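Local coordinates for protein aromatic amino acid beta-eliminating lyase/threonine aldolase (Exiguobacterium sibiricum, PDB 3LWS) that belongs to the beta-eliminating lyase family of fold-type I enzymes and carries a covalently bound pyridoxal phosphate cofactor, at residues V66-G71 against Q75-R80. Sequence-based numbering, arbitrary orientation.
Sequences VFFPSG and QQVALR
Phe-68 and Val-77 make the apolar half of this contact, and Gly-71 and Gln-75 the polar half, where strand 64-68, outermost in the large mixed sheet within this chain, turns into helix 71-86. The layout is that of a PLP-dependent fold-type I domain, with the phosphate of the cofactor held at the helix start. The strand part is paired with strand 214-218 by backbone hydrogen bonds of Val-66 with Leu-216 and of Phe-68 with Ala-214. Phe-68 points its side chain at the helix; CG stands anti to the carbonyl carbon (chi1 -84°), which directs the ring toward Val-77. Its CE2 rests 4.1 Å from CG2 of Val-77, whose side chain points toward the strand, in an oblique apolar contact that joins sheet to helix in the buried interior. Pro-69 and Ser-70 make the turn. Ser-70 is the N-cap: its OG takes the N-H of Met-73 and is also hydrogen-bonded to the backbone O of Gly-234 of the second subunit, so the helix start lies at the dimer interface. Gly-71 opens the helix, and its N is hydrogen-bonded to phosphate oxygen OP3 of the modified lysine at position 206, whose negative charge would probably be favoured at this helix end. O of Gly-71 accepts the regular helical bond from N of Gln-75, 2.9 Å long and with an N-H...O angle of 155°. The Gln-75 chain, extended beyond CG, passes close by, CG lying 3.4 Å from O of Gly-71. Its amide spans two polar partners, OE1 meeting NE2 of His-173 and NE2 meeting OD2 of Asp-175. A water joins the two residues, accepting from NE2 of Gln-75 at 2.6 Å and donating weakly to O of Gly-71 at 2.8 Å.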
loop_
_atom_site.group_PDB
_atom_site.type_symbol
_atom_site.label_atom_id
_atom_site.label_comp_id
_atom_site.label_asym_id
_atom_site.label_seq_id
_atom_site.Cartn_x
_atom_site.Cartn_y
_atom_site.Cartn_z
ATOM N N VAL A 66 -11.805 -3.033 8.396
ATOM C CA VAL A 66 -11.071 -3.356 7.167
ATOM C C VAL A 66 -9.680 -2.722 7.290
ATOM O O VAL A 66 -9.552 -1.506 7.571
ATOM C CB VAL A 66 -11.774 -2.804 5.902
ATOM C CG1 VAL A 66 -11.061 -3.279 4.577
ATOM C CG2 VAL A 66 -13.251 -3.195 5.868
ATOM N N PHE A 67 -8.649 -3.542 7.097
ATOM C CA PHE A 67 -7.294 -3.037 7.140
ATOM C C PHE A 67 -6.960 -2.374 5.807
ATOM O O PHE A 67 -7.049 -3.006 4.775
ATOM C CB PHE A 67 -6.265 -4.156 7.401
ATOM C CG PHE A 67 -4.880 -3.621 7.718
ATOM C CD1 PHE A 67 -4.543 -3.274 9.016
ATOM C CD2 PHE A 67 -3.947 -3.449 6.728
ATOM C CE1 PHE A 67 -3.282 -2.742 9.316
ATOM C CE2 PHE A 67 -2.686 -2.947 7.016
ATOM C CZ PHE A 67 -2.350 -2.606 8.307
ATOM N N PHE A 68 -6.539 -1.114 5.847
ATOM C CA PHE A 68 -6.104 -0.399 4.646
ATOM C C PHE A 68 -4.609 -0.033 4.740
ATOM O O PHE A 68 -4.097 0.181 5.831
ATOM C CB PHE A 68 -6.906 0.891 4.495
ATOM C CG PHE A 68 -8.229 0.717 3.810
ATOM C CD1 PHE A 68 -9.344 0.289 4.517
ATOM C CD2 PHE A 68 -8.382 1.059 2.479
ATOM C CE1 PHE A 68 -10.620 0.152 3.848
ATOM C CE2 PHE A 68 -9.647 0.953 1.832
ATOM C CZ PHE A 68 -10.753 0.487 2.522
ATOM N N PRO A 69 -3.907 0.043 3.596
ATOM C CA PRO A 69 -2.524 0.557 3.562
ATOM C C PRO A 69 -2.357 1.994 4.041
ATOM O O PRO A 69 -1.300 2.339 4.617
ATOM C CB PRO A 69 -2.148 0.474 2.081
ATOM C CG PRO A 69 -3.379 0.201 1.364
ATOM C CD PRO A 69 -4.315 -0.469 2.281
ATOM N N SER A 70 -3.387 2.816 3.826
ATOM C CA SER A 70 -3.362 4.213 4.273
ATOM C C SER A 70 -4.710 4.754 4.735
ATOM O O SER A 70 -5.772 4.321 4.300
ATOM C CB SER A 70 -2.833 5.081 3.137
ATOM O OG SER A 70 -3.721 5.087 2.025
ATOM N N GLY A 71 -4.637 5.722 5.632
ATOM C CA GLY A 71 -5.790 6.511 5.982
ATOM C C GLY A 71 -6.282 7.377 4.828
ATOM O O GLY A 71 -7.470 7.724 4.763
ATOM N N GLN A 75 -10.183 6.933 4.128
ATOM C CA GLN A 75 -11.225 7.961 4.387
ATOM C C GLN A 75 -11.949 8.437 3.126
ATOM O O GLN A 75 -13.134 8.745 3.184
ATOM C CB GLN A 75 -10.656 9.128 5.158
ATOM C CG GLN A 75 -10.194 8.724 6.491
ATOM C CD GLN A 75 -10.052 9.834 7.421
ATOM O OE1 GLN A 75 -10.824 9.920 8.404
ATOM N NE2 GLN A 75 -9.063 10.722 7.170
ATOM N N GLN A 76 -11.224 8.463 2.007
ATOM C CA GLN A 76 -11.818 8.671 0.694
ATOM C C GLN A 76 -12.854 7.613 0.421
ATOM O O GLN A 76 -13.998 7.926 0.034
ATOM C CB GLN A 76 -10.768 8.649 -0.406
ATOM C CG GLN A 76 -10.039 9.965 -0.538
ATOM C CD GLN A 76 -8.896 9.903 -1.510
ATOM O OE1 GLN A 76 -8.968 9.209 -2.521
ATOM N NE2 GLN A 76 -7.835 10.655 -1.232
ATOM N N VAL A 77 -12.480 6.361 0.669
ATOM C CA VAL A 77 -13.443 5.278 0.493
ATOM C C VAL A 77 -14.677 5.421 1.394
ATOM O O VAL A 77 -15.809 5.205 0.944
ATOM C CB VAL A 77 -12.811 3.919 0.714
ATOM C CG1 VAL A 77 -13.950 2.823 0.812
ATOM C CG2 VAL A 77 -11.838 3.634 -0.390
ATOM N N ALA A 78 -14.460 5.787 2.651
ATOM C CA ALA A 78 -15.572 5.937 3.619
ATOM C C ALA A 78 -16.579 6.964 3.104
ATOM O O ALA A 78 -17.791 6.683 3.026
ATOM C CB ALA A 78 -15.065 6.364 4.993
ATOM N N LEU A 79 -16.056 8.138 2.750
ATOM C CA LEU A 79 -16.894 9.268 2.301
ATOM C C LEU A 79 -17.691 8.912 1.039
ATOM O O LEU A 79 -18.906 9.184 0.952
ATOM C CB LEU A 79 -16.060 10.539 2.084
ATOM C CG LEU A 79 -15.470 11.239 3.325
ATOM C CD1 LEU A 79 -14.895 12.573 2.982
ATOM C CD2 LEU A 79 -16.486 11.439 4.357
ATOM N N ARG A 80 -17.015 8.256 0.087
ATOM C CA ARG A 80 -17.668 7.776 -1.132
ATOM C C ARG A 80 -18.796 6.787 -0.838
ATOM O O ARG A 80 -19.873 6.882 -1.443
ATOM C CB ARG A 80 -16.647 7.161 -2.084
ATOM C CG ARG A 80 -17.220 6.556 -3.404
ATOM C CD ARG A 80 -18.097 7.539 -4.169
ATOM N NE ARG A 80 -18.756 6.885 -5.287
ATOM C CZ ARG A 80 -18.248 6.798 -6.513
ATOM N NH1 ARG A 80 -17.056 7.295 -6.802
ATOM N NH2 ARG A 80 -18.931 6.166 -7.458
HETATM O O HOH W 1 -7.429 10.552 5.102
#